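Local coordinates for protein sialidase B (Streptococcus pneumoniae serotype 4, PDB 4XJW) that cleaves terminal sialic acids from glycoconjugates as a sialidase that acts by intramolecular trans-sialidation, at residues Thr619-His624 / Val647-Leu652; Ala48-Ser53 / Ile170-Lys175. The protein carries 1 engineered substitution. One frame throughout, in Å; residues are numbered along the deposited sequence.

In the fold
From the N terminus the chain first builds a lectin-like beta sandwich, where contact 2 joins strand 46-53 of one sheet to strand 166-173 of the other and closes a loop of 116 residues rich in strand. The chain then enters the sialidase propeller, and near the C terminus contact 1 spans just 22 residues within one blade of the propeller, where strand 626-631 lies between its two segments. The two loops follow in series, neither nested nor crossing, with centres 37 Å apart. A polar link between the two parts starts from contact 1 itself: Gln648 of its strand 647-652 is hydrogen-bonded to Trp96, which belongs to the N-terminal region.

Contact 1. Residues Thr619-His624 / Val647-Leu652; sequences TELPNH and VQYIDL. With OPX ((1s,3R,4S)-1-[(cyclohexylamino)methyl]-3,4-dihydroxycyclopentanesulfonic acid), chain B.
Leu621 lies against Tyr649 and Asp651 across one antiparallel blade of the sialidase beta propeller, where strand 626-631 runs between strands 616-620 and 647-652. Leu621 also starts the type I turn, closed by its O and His624 N, that leads into strand 626-631. The CB of Leu621 is directed toward strand 647-652, and with CG anti to the carbonyl carbon (chi1 -52°) the branched end continues to the tyrosine hydroxyl. CG is 4.1 Å from Tyr649 OH, and both methyls of Leu621 come to the same side of that oxygen, CD1 at 3.4 Å and CD2 at 3.6 Å from Tyr649 OH. CD1 goes on to touch the carboxylate, 3.2 Å from Asp651 OD2, a close approach of a methyl to an anionic oxygen. A water bridges the two segments, accepting from Asn623 ND2 and donating to Asp651 OD2, while Asp651 OD1 is held by His625 ND1.

The other flank of segment 619-624 lines the pocket of the bound sulfonic acid inhibitor. A hydroxyl of the ligand, OAD, makes a weak hydrogen bond to Thr619 OG1, and the cyclohexyl ring lies along the backbone, its CAH 3.4 Å from Glu620 O; Gln456 and Thr213 add further hydrogen bonds to the ligand. The pocket shares no residue with the presumed catalytic set, consistent with an allosteric inhibitor. Glu620, whose extended side chain runs alongside the cyclohexyl ring, is hydrogen-bonded to Ser561 and to the turn's last residue: His624 ND1 donates to Glu620 OE2 over 2.7 Å at 166°, with the acceptor only 9° out of the imidazole plane.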
# COMPACT_ATOMS: atom_id res chain seq x y z
N THR A 619 -0.58 -11.10 -10.95
CA THR A 619 -1.46 -11.61 -11.99
C THR A 619 -0.66 -11.99 -13.22
O THR A 619 0.38 -11.39 -13.51
CB THR A 619 -2.62 -10.63 -12.30
OG1 THR A 619 -3.69 -11.35 -12.91
CG2 THR A 619 -2.17 -9.47 -13.22
N GLU A 620 -1.15 -13.00 -13.93
CA GLU A 620 -0.59 -13.34 -15.23
C GLU A 620 -1.13 -12.35 -16.24
O GLU A 620 -2.34 -12.22 -16.41
CB GLU A 620 -0.95 -14.77 -15.63
CG GLU A 620 -0.34 -15.19 -16.96
CD GLU A 620 -0.63 -16.62 -17.32
OE1 GLU A 620 -1.29 -17.33 -16.53
OE2 GLU A 620 -0.22 -17.04 -18.43
N LEU A 621 -0.21 -11.64 -16.88
CA LEU A 621 -0.57 -10.71 -17.95
C LEU A 621 -0.94 -11.53 -19.18
O LEU A 621 -0.56 -12.71 -19.29
CB LEU A 621 0.60 -9.76 -18.22
CG LEU A 621 1.09 -9.08 -16.94
CD1 LEU A 621 2.41 -8.37 -17.14
CD2 LEU A 621 0.04 -8.13 -16.39
N PRO A 622 -1.73 -10.94 -20.08
CA PRO A 622 -2.16 -11.70 -21.26
C PRO A 622 -1.01 -12.23 -22.11
O PRO A 622 -1.21 -13.20 -22.84
CB PRO A 622 -2.98 -10.69 -22.06
CG PRO A 622 -3.49 -9.73 -21.03
CD PRO A 622 -2.37 -9.61 -20.02
N ASN A 623 0.16 -11.61 -22.02
CA ASN A 623 1.33 -12.09 -22.76
C ASN A 623 2.13 -13.16 -22.02
O ASN A 623 3.24 -13.50 -22.43
CB ASN A 623 2.22 -10.92 -23.15
CG ASN A 623 2.78 -10.19 -21.94
OD1 ASN A 623 2.55 -10.61 -20.80
ND2 ASN A 623 3.53 -9.12 -22.18
N HIS A 624 1.57 -13.63 -20.91
CA HIS A 624 2.16 -14.68 -20.06
C HIS A 624 3.34 -14.22 -19.21
O HIS A 624 3.98 -15.04 -18.56
CB HIS A 624 2.52 -15.94 -20.86
CG HIS A 624 1.38 -16.46 -21.68
ND1 HIS A 624 0.17 -16.82 -21.11
CD2 HIS A 624 1.25 -16.68 -23.00
CE1 HIS A 624 -0.65 -17.23 -22.06
NE2 HIS A 624 -0.02 -17.17 -23.22
N VAL A 647 4.25 1.67 -3.00
CA VAL A 647 3.50 0.64 -3.73
C VAL A 647 3.95 0.75 -5.19
O VAL A 647 3.74 1.77 -5.85
CB VAL A 647 1.98 0.81 -3.62
CG1 VAL A 647 1.25 -0.26 -4.46
CG2 VAL A 647 1.53 0.70 -2.15
N GLN A 648 4.63 -0.29 -5.66
CA GLN A 648 5.32 -0.28 -6.95
C GLN A 648 4.99 -1.51 -7.77
O GLN A 648 4.64 -2.56 -7.23
CB GLN A 648 6.83 -0.20 -6.70
CG GLN A 648 7.23 1.07 -5.96
CD GLN A 648 8.71 1.17 -5.69
OE1 GLN A 648 9.48 0.26 -5.98
NE2 GLN A 648 9.12 2.30 -5.10
N TYR A 649 5.11 -1.37 -9.09
CA TYR A 649 4.75 -2.41 -10.05
C TYR A 649 5.97 -2.88 -10.83
O TYR A 649 6.74 -2.06 -11.37
CB TYR A 649 3.70 -1.87 -11.03
CG TYR A 649 3.33 -2.84 -12.14
CD1 TYR A 649 2.45 -3.88 -11.90
CD2 TYR A 649 3.89 -2.73 -13.42
CE1 TYR A 649 2.11 -4.79 -12.91
CE2 TYR A 649 3.56 -3.64 -14.44
CZ TYR A 649 2.66 -4.67 -14.16
OH TYR A 649 2.31 -5.58 -15.13
N ILE A 650 6.15 -4.19 -10.92
CA ILE A 650 7.20 -4.77 -11.76
C ILE A 650 6.63 -5.82 -12.71
O ILE A 650 5.56 -6.38 -12.46
CB ILE A 650 8.35 -5.38 -10.93
CG1 ILE A 650 7.82 -6.50 -10.02
CG2 ILE A 650 9.07 -4.30 -10.11
CD1 ILE A 650 8.90 -7.30 -9.33
N ASP A 651 7.38 -6.09 -13.78
CA ASP A 651 7.03 -7.10 -14.77
C ASP A 651 8.10 -8.19 -14.75
O ASP A 651 9.29 -7.89 -14.86
CB ASP A 651 6.96 -6.45 -16.16
CG ASP A 651 6.62 -7.44 -17.27
OD1 ASP A 651 7.53 -8.18 -17.71
OD2 ASP A 651 5.45 -7.46 -17.70
N LEU A 652 7.69 -9.44 -14.59
CA LEU A 652 8.63 -10.56 -14.58
C LEU A 652 8.24 -11.60 -15.62
O LEU A 652 7.07 -11.74 -15.99
CB LEU A 652 8.68 -11.20 -13.20
CG LEU A 652 9.24 -10.32 -12.08
CD1 LEU A 652 8.96 -10.95 -10.72
CD2 LEU A 652 10.72 -10.09 -12.28
CAF OPX B . -3.55 -15.45 -19.62
CAG OPX B . -4.84 -16.13 -19.97
CAH OPX B . -3.80 -14.28 -18.71
CAI OPX B . -5.58 -16.55 -18.73
CAJ OPX B . -4.55 -14.67 -17.47
CAK OPX B . -7.08 -14.81 -15.83
CAL OPX B . -6.51 -15.51 -13.43
CAM OPX B . -8.18 -13.82 -13.77
CAO OPX B . -6.68 -14.69 -12.21
CAP OPX B . -7.21 -13.41 -12.68
CAQ OPX B . -5.83 -15.39 -17.82
CAR OPX B . -7.59 -15.09 -14.38
NAN OPX B . -6.50 -15.91 -16.61
OAA OPX B . -8.22 -17.57 -15.06
OAB OPX B . -9.26 -16.67 -13.06
OAC OPX B . -5.49 -14.56 -11.51
OAD OPX B . -6.24 -12.62 -13.24
OAE OPX B . -9.98 -15.89 -15.21
SAS OPX B . -8.83 -16.38 -14.44
O HOH W 1 4.40 -7.28 -20.12

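Contact 2. Residues Ala48-Ser53 / Ile170-Lys175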
# COMPACT_ATOMS: atom_id res chain seq x y z
N ALA A 48 28.32 5.46 4.16
CA ALA A 48 28.28 6.74 3.45
C ALA A 48 28.63 6.54 1.98
O ALA A 48 29.60 5.85 1.66
CB ALA A 48 29.24 7.75 4.10
N LEU A 49 27.83 7.13 1.10
CA LEU A 49 28.12 7.08 -0.32
C LEU A 49 29.01 8.26 -0.71
O LEU A 49 29.91 8.12 -1.55
CB LEU A 49 26.82 7.10 -1.12
CG LEU A 49 25.91 5.89 -0.85
CD1 LEU A 49 24.59 6.01 -1.58
CD2 LEU A 49 26.62 4.59 -1.22
N PHE A 50 28.77 9.41 -0.09
CA PHE A 50 29.47 10.65 -0.42
C PHE A 50 29.64 11.44 0.86
O PHE A 50 28.71 11.52 1.67
CB PHE A 50 28.65 11.45 -1.44
CG PHE A 50 29.16 12.84 -1.69
CD1 PHE A 50 30.18 13.07 -2.62
CD2 PHE A 50 28.62 13.93 -1.02
CE1 PHE A 50 30.65 14.36 -2.85
CE2 PHE A 50 29.09 15.22 -1.25
CZ PHE A 50 30.10 15.43 -2.17
N GLY A 51 30.83 12.00 1.04
CA GLY A 51 31.12 12.82 2.20
C GLY A 51 31.91 14.08 1.84
O GLY A 51 32.77 14.07 0.95
N LEU A 52 31.57 15.17 2.51
CA LEU A 52 32.34 16.40 2.47
C LEU A 52 32.65 16.76 3.91
O LEU A 52 31.73 17.03 4.69
CB LEU A 52 31.52 17.54 1.86
CG LEU A 52 31.27 17.56 0.36
CD1 LEU A 52 30.25 18.63 0.04
CD2 LEU A 52 32.56 17.80 -0.39
N SER A 53 33.92 16.76 4.30
CA SER A 53 34.20 16.96 5.71
C SER A 53 35.38 17.86 6.02
O SER A 53 36.29 17.99 5.22
CB SER A 53 34.46 15.60 6.38
OG SER A 53 35.67 15.05 5.90
N ILE A 170 28.68 10.17 -10.83
CA ILE A 170 28.37 11.20 -9.84
C ILE A 170 28.66 12.59 -10.38
O ILE A 170 29.73 12.84 -10.95
CB ILE A 170 29.11 10.96 -8.50
CG1 ILE A 170 28.75 12.07 -7.50
CG2 ILE A 170 30.62 10.86 -8.70
CD1 ILE A 170 29.34 11.86 -6.14
N SER A 171 27.69 13.50 -10.23
CA SER A 171 27.82 14.86 -10.73
C SER A 171 27.46 15.85 -9.62
O SER A 171 26.58 15.59 -8.81
CB SER A 171 26.90 15.09 -11.93
OG SER A 171 27.11 14.12 -12.93
N LEU A 172 28.15 16.99 -9.59
CA LEU A 172 27.88 18.04 -8.60
C LEU A 172 27.61 19.34 -9.37
O LEU A 172 28.33 19.66 -10.32
CB LEU A 172 29.10 18.22 -7.69
CG LEU A 172 29.14 18.98 -6.35
CD1 LEU A 172 28.49 20.36 -6.40
CD2 LEU A 172 28.55 18.14 -5.22
N PHE A 173 26.58 20.07 -8.95
CA PHE A 173 26.24 21.35 -9.57
C PHE A 173 26.20 22.45 -8.52
O PHE A 173 25.70 22.24 -7.41
CB PHE A 173 24.87 21.27 -10.25
CG PHE A 173 24.73 20.11 -11.19
CD1 PHE A 173 24.41 18.85 -10.72
CD2 PHE A 173 24.93 20.29 -12.56
CE1 PHE A 173 24.27 17.78 -11.59
CE2 PHE A 173 24.80 19.22 -13.43
CZ PHE A 173 24.47 17.97 -12.95
N ASN A 174 26.72 23.63 -8.85
CA ASN A 174 26.61 24.79 -7.96
C ASN A 174 25.29 25.54 -8.15
O ASN A 174 25.26 26.76 -8.35
CB ASN A 174 27.81 25.73 -8.14
CG ASN A 174 29.08 25.18 -7.51
OD1 ASN A 174 29.05 24.56 -6.44
ND2 ASN A 174 30.22 25.43 -8.15
N LYS A 175 24.20 24.79 -8.07
CA LYS A 175 22.87 25.34 -8.17
C LYS A 175 21.91 24.35 -7.52
O LYS A 175 22.19 23.15 -7.47
CB LYS A 175 22.51 25.51 -9.65
CG LYS A 175 21.16 26.13 -9.93
CD LYS A 175 20.90 26.18 -11.44
CE LYS A 175 19.45 26.52 -11.74
NZ LYS A 175 19.13 26.36 -13.19
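Phe50 and Ile170, the closest pair of the two backbones, have CA atoms 9.5 Å apart, the spacing of strands that face each other from separate sheets of a beta sandwich and not of neighbours within one. The arrangement belongs to the concanavalin-like N-terminal domain. Just before Phe50 the chain turns a corner at Leu49, and both residues sit opposite Ile66 in a classic beta bulge.

Phe50 points into the interior between the sheets with its ring carried anti to the backbone N (chi1 171°). Ile170 comes from the other sheet with CG1 and CD1 fully extended (chi2 176°), and the two side chains cross at about a right angle. The terminal methyl of the isoleucine approaches the ring obliquely, Ile170 CD1 lying 3.8 Å from Phe50 CD1. Farther along the strand, Leu172 makes a looser contact through CD2, 4.4 Å from Phe50 CZ. Leu150 packs on both Phe50 and Ile170, Met36 also touches Ile170, and Val34 touches Leu172. Ring carbons and methyl groups do all the touching here, so the two sheets are held together at this point by dispersion and the exclusion of water.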